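Local coordinates for protein SAM-dependent methyltransferase (Streptococcus pneumoniae, PDB 3KR9) that probably transfers a methyl group from S-adenosylmethionine to N1 of adenine 22 in tRNA, using a class I Rossmann-like methyltransferase fold, at residues A[27-30]-A[31-35]; A[174-178]-A[179-183]. All coordinates share one frame; numbering follows the deposited sequence.

Interaction 1. Residues A[27-30]-A[31-35]; sequences AYLP and IELVE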
loop_
_atom_site.group_PDB
_atom_site.type_symbol
_atom_site.label_atom_id
_atom_site.label_comp_id
_atom_site.label_asym_id
_atom_site.label_seq_id
_atom_site.Cartn_x
_atom_site.Cartn_y
_atom_site.Cartn_z
ATOM N N ALA A 27 10.527 -11.089 -7.092
ATOM C CA ALA A 27 11.257 -9.970 -7.655
ATOM C C ALA A 27 10.720 -9.482 -9.034
ATOM O O ALA A 27 11.430 -8.785 -9.767
ATOM C CB ALA A 27 12.800 -10.274 -7.669
ATOM N N TYR A 28 9.447 -9.736 -9.366
ATOM C CA TYR A 28 8.987 -9.416 -10.736
ATOM C C TYR A 28 8.897 -7.879 -10.920
ATOM O O TYR A 28 9.219 -7.311 -11.963
ATOM C CB TYR A 28 7.623 -10.057 -10.994
ATOM C CG TYR A 28 7.685 -11.586 -11.120
ATOM C CD1 TYR A 28 8.865 -12.247 -11.516
ATOM C CD2 TYR A 28 6.560 -12.342 -10.873
ATOM C CE1 TYR A 28 8.895 -13.678 -11.615
ATOM C CE2 TYR A 28 6.555 -13.751 -10.988
ATOM C CZ TYR A 28 7.704 -14.403 -11.361
ATOM O OH TYR A 28 7.607 -15.779 -11.491
ATOM N N LEU A 29 8.481 -7.193 -9.870
ATOM C CA LEU A 29 8.357 -5.732 -9.962
ATOM C C LEU A 29 9.721 -5.032 -10.206
ATOM O O LEU A 29 9.908 -4.298 -11.218
ATOM C CB LEU A 29 7.602 -5.189 -8.744
ATOM C CG LEU A 29 7.601 -3.668 -8.552
ATOM C CD1 LEU A 29 6.756 -3.067 -9.698
ATOM C CD2 LEU A 29 6.973 -3.338 -7.149
ATOM N N PRO A 30 10.692 -5.251 -9.318
ATOM C CA PRO A 30 12.006 -4.699 -9.620
ATOM C C PRO A 30 12.632 -5.161 -10.966
ATOM O O PRO A 30 13.253 -4.343 -11.665
ATOM C CB PRO A 30 12.889 -5.120 -8.420
ATOM C CG PRO A 30 12.053 -6.136 -7.649
ATOM C CD PRO A 30 10.628 -5.925 -8.000
ATOM N N ILE A 31 12.508 -6.452 -11.293
ATOM C CA ILE A 31 12.995 -6.939 -12.564
ATOM C C ILE A 31 12.386 -6.170 -13.747
ATOM O O ILE A 31 13.109 -5.631 -14.592
ATOM C CB ILE A 31 12.791 -8.454 -12.710
ATOM C CG1 ILE A 31 13.701 -9.200 -11.720
ATOM C CG2 ILE A 31 12.995 -8.889 -14.208
ATOM C CD1 ILE A 31 13.446 -10.751 -11.632
ATOM N N GLU A 32 11.075 -6.092 -13.770
ATOM C CA GLU A 32 10.366 -5.328 -14.729
ATOM C C GLU A 32 10.832 -3.859 -14.839
ATOM O O GLU A 32 11.006 -3.348 -15.954
ATOM C CB GLU A 32 8.888 -5.327 -14.343
ATOM C CG GLU A 32 8.099 -4.373 -15.228
ATOM C CD GLU A 32 8.021 -4.843 -16.710
ATOM O OE1 GLU A 32 8.238 -6.045 -16.988
ATOM O OE2 GLU A 32 7.695 -3.987 -17.563
ATOM N N LEU A 33 10.924 -3.168 -13.688
ATOM C CA LEU A 33 11.334 -1.783 -13.622
ATOM C C LEU A 33 12.747 -1.552 -14.147
ATOM O O LEU A 33 13.011 -0.504 -14.804
ATOM C CB LEU A 33 11.169 -1.197 -12.183
ATOM C CG LEU A 33 9.675 -0.967 -11.798
ATOM C CD1 LEU A 33 9.441 -0.665 -10.325
ATOM C CD2 LEU A 33 9.042 0.142 -12.626
ATOM N N VAL A 34 13.666 -2.495 -13.901
ATOM C CA VAL A 34 15.026 -2.284 -14.373
ATOM C C VAL A 34 15.034 -2.575 -15.867
ATOM O O VAL A 34 15.671 -1.875 -16.643
ATOM C CB VAL A 34 16.057 -3.170 -13.737
ATOM C CG1 VAL A 34 17.410 -3.025 -14.457
ATOM C CG2 VAL A 34 16.220 -2.873 -12.175
ATOM N N GLU A 35 14.294 -3.595 -16.265
ATOM C CA GLU A 35 14.342 -3.992 -17.667
ATOM C C GLU A 35 13.815 -2.849 -18.553
ATOM O O GLU A 35 14.354 -2.631 -19.647
ATOM C CB GLU A 35 13.636 -5.337 -17.909
ATOM C CG GLU A 35 14.428 -6.495 -17.304
ATOM C CD GLU A 35 13.888 -7.852 -17.679
ATOM O OE1 GLU A 35 12.685 -7.984 -17.941
ATOM O OE2 GLU A 35 14.692 -8.778 -17.723
#

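Interaction 2. Residues A[174-178]-A[179-183]; sequences SKEVS and PVFVQ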
loop_
_atom_site.group_PDB
_atom_site.type_symbol
_atom_site.label_atom_id
_atom_site.label_comp_id
_atom_site.label_asym_id
_atom_site.label_seq_id
_atom_site.Cartn_x
_atom_site.Cartn_y
_atom_site.Cartn_z
ATOM N N SER A 174 -11.592 9.982 -2.180
ATOM C CA SER A 174 -12.940 10.474 -1.842
ATOM C C SER A 174 -13.254 11.752 -2.674
ATOM O O SER A 174 -14.419 12.170 -2.807
ATOM C CB SER A 174 -13.001 10.808 -0.345
ATOM O OG SER A 174 -12.328 12.032 -0.180
ATOM N N LYS A 175 -12.208 12.364 -3.223
ATOM C CA LYS A 175 -12.400 13.532 -4.091
ATOM C C LYS A 175 -12.679 13.129 -5.559
ATOM O O LYS A 175 -13.558 13.678 -6.189
ATOM C CB LYS A 175 -11.231 14.512 -3.972
ATOM C CG LYS A 175 -11.498 15.832 -4.692
ATOM C CD LYS A 175 -10.293 16.773 -4.607
ATOM C CE LYS A 175 -10.587 18.066 -5.360
ATOM N NZ LYS A 175 -10.719 17.749 -6.808
ATOM N N GLU A 176 -11.967 12.131 -6.065
ATOM C CA GLU A 176 -12.180 11.568 -7.401
ATOM C C GLU A 176 -13.511 10.808 -7.537
ATOM O O GLU A 176 -14.182 10.924 -8.575
ATOM C CB GLU A 176 -11.039 10.596 -7.733
ATOM C CG GLU A 176 -10.764 9.643 -6.553
ATOM C CD GLU A 176 -10.735 8.150 -6.941
ATOM O OE1 GLU A 176 -9.712 7.715 -7.607
ATOM O OE2 GLU A 176 -11.738 7.460 -6.544
ATOM N N VAL A 177 -13.866 10.037 -6.504
ATOM C CA VAL A 177 -15.026 9.120 -6.515
ATOM C C VAL A 177 -15.079 8.354 -7.854
ATOM O O VAL A 177 -16.080 8.393 -8.563
ATOM C CB VAL A 177 -16.377 9.856 -6.261
ATOM C CG1 VAL A 177 -17.540 8.874 -6.138
ATOM C CG2 VAL A 177 -16.287 10.784 -5.004
ATOM N N SER A 178 -14.003 7.661 -8.205
ATOM C CA SER A 178 -13.981 6.868 -9.451
ATOM C C SER A 178 -15.026 5.746 -9.516
ATOM O O SER A 178 -15.605 5.330 -8.506
ATOM C CB SER A 178 -12.597 6.233 -9.671
ATOM O OG SER A 178 -12.389 5.246 -8.684
ATOM N N PRO A 179 -15.240 5.196 -10.722
ATOM C CA PRO A 179 -16.240 4.135 -10.749
ATOM C C PRO A 179 -15.848 2.968 -9.835
ATOM O O PRO A 179 -16.740 2.299 -9.304
ATOM C CB PRO A 179 -16.227 3.688 -12.223
ATOM C CG PRO A 179 -15.966 4.973 -12.955
ATOM C CD PRO A 179 -14.877 5.653 -12.072
ATOM N N VAL A 180 -14.541 2.714 -9.682
ATOM C CA VAL A 180 -14.101 1.591 -8.845
ATOM C C VAL A 180 -14.323 1.894 -7.372
ATOM O O VAL A 180 -14.754 1.024 -6.610
ATOM C CB VAL A 180 -12.604 1.204 -9.074
ATOM C CG1 VAL A 180 -12.101 0.282 -7.930
ATOM C CG2 VAL A 180 -12.400 0.568 -10.446
ATOM N N PHE A 181 -14.034 3.133 -6.973
ATOM C CA PHE A 181 -14.352 3.594 -5.633
ATOM C C PHE A 181 -15.867 3.363 -5.341
ATOM O O PHE A 181 -16.242 2.882 -4.260
ATOM C CB PHE A 181 -13.974 5.082 -5.528
ATOM C CG PHE A 181 -14.270 5.719 -4.193
ATOM C CD1 PHE A 181 -13.277 5.814 -3.230
ATOM C CD2 PHE A 181 -15.520 6.262 -3.918
ATOM C CE1 PHE A 181 -13.515 6.426 -1.977
ATOM C CE2 PHE A 181 -15.790 6.884 -2.669
ATOM C CZ PHE A 181 -14.781 6.970 -1.693
ATOM N N VAL A 182 -16.742 3.694 -6.292
ATOM C CA VAL A 182 -18.188 3.496 -6.038
ATOM C C VAL A 182 -18.543 2.021 -5.800
ATOM O O VAL A 182 -19.255 1.689 -4.849
ATOM C CB VAL A 182 -19.074 4.056 -7.181
ATOM C CG1 VAL A 182 -20.573 3.859 -6.862
ATOM C CG2 VAL A 182 -18.736 5.564 -7.466
ATOM N N GLN A 183 -18.032 1.131 -6.658
ATOM C CA GLN A 183 -18.299 -0.291 -6.507
ATOM C C GLN A 183 -17.808 -0.789 -5.167
ATOM O O GLN A 183 -18.521 -1.505 -4.462
ATOM C CB GLN A 183 -17.638 -1.101 -7.641
ATOM C CG GLN A 183 -18.060 -0.655 -9.041
ATOM C CD GLN A 183 -17.024 -1.025 -10.104
ATOM O OE1 GLN A 183 -16.392 -2.089 -10.017
ATOM N NE2 GLN A 183 -16.827 -0.137 -11.110
#

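Interaction 1. Residues A[27-30]-A[31-35]
Leu29 and Leu33 sit one turn apart on helix 28-35 and run next to each other in the same direction, with their CD1 methyls 3.7 Å apart. Their first torsions differ: CG of Leu29 is turned opposite the backbone N (chi1 169°), while CG of Leu33 lies beside its own N (chi1 -72°), so that the Leu33 branch reaches back along the helix to meet the Leu29 CD1 methyl. Beneath this pair the backbone bond from Leu33 N to Leu29 O, 2.9 Å long, ties the same two residues.

A second, lighter apolar contact forms at the helix start. Ala27 is the N-cap residue, and its CB stands 4.0 Å from Ile31 CD1. The Ile31 chain runs over the carbonyl of Ala27, with CG1 3.0 Å from Ala27 O, the same oxygen that accepts from Ile31 N at 3.0 Å. Pro30 fits in the first turn, where its missing N-H costs no helical bond; its carbonyl O accepts from Val34 N, and Val34 CG2 lies 3.4 Å from Pro30 O. Glu32, bent at chi2, turns its carboxylate out to a salt bridge with Arg36.

The helix is the crossover of the beta-alpha-beta unit made with strands 17-22 and 39-46. Leu29 and Leu33 rest on Asp21 and Leu19 of the first strand, Pro30 reaches Ala42 and Val34 touches Ile39 of the second, while Ala27 and Ile31 face helix 49-61.

Interaction 2. Residues A[174-178]-A[179-183]
A serine N-cap opens helix 179-198, directly after the short helix 173-176 has ended at Val177, which has positive phi. Ser178 OG is tucked against the main chain, near both its own N and C (chi1 68°), and from there it accepts from Phe181 N at 3.2 Å with a nearly straight N-H...O angle of 169°. The carbonyl O of the same residue takes the first main-chain bond of the helix, from Val182 N at 3.0 Å. Pro179 follows as the first helical residue.

From the end of helix 173-176, Glu176 folds its bent chain forward, and OE2 accepts a hydrogen bond from Ser178 N at 2.8 Å; the N-H comes from above the carboxylate plane. OE2 also rests 3.4 Å from Phe181 CB, with carboxylate and ring planes 68° apart. The Phe181 ring reaches back across the turn: CD2 meets Val177 CG1 at 4.0 Å, and CZ lies 4.0 Å from Ser174 CA. Val177 sets CG1 against Val182 CG2 at 3.8 Å. Helix 204-221 and Trp185 also border the ring.

The N-H groups of Ser178 and Phe181 thus both end on side-chain oxygens, which helps to hold the joint between the two helices. The carboxylate stands close to the N-terminal end of helix 179-198, where the helix dipole would probably favour its negative charge.

Each contact includes the N-cap of a helix, but in different settings. Interaction 1 is buried in the Rossmann-like part, on the crossover helix between two parallel strands, and relies on main-chain bonds and aliphatic neighbours. Interaction 2 is a surface contact at the joint between helix 173-176 and the long helix 179-198, where serine and glutamate oxygens serve backbone N-H groups and one buried phenylalanine supplies much of the apolar part. The two N-caps differ accordingly: Ala27 has no polar side chain, Ser178 caps with its hydroxyl. They share no secondary-structure element; their centres are 30 Å apart and their nearest atoms about 19 Å.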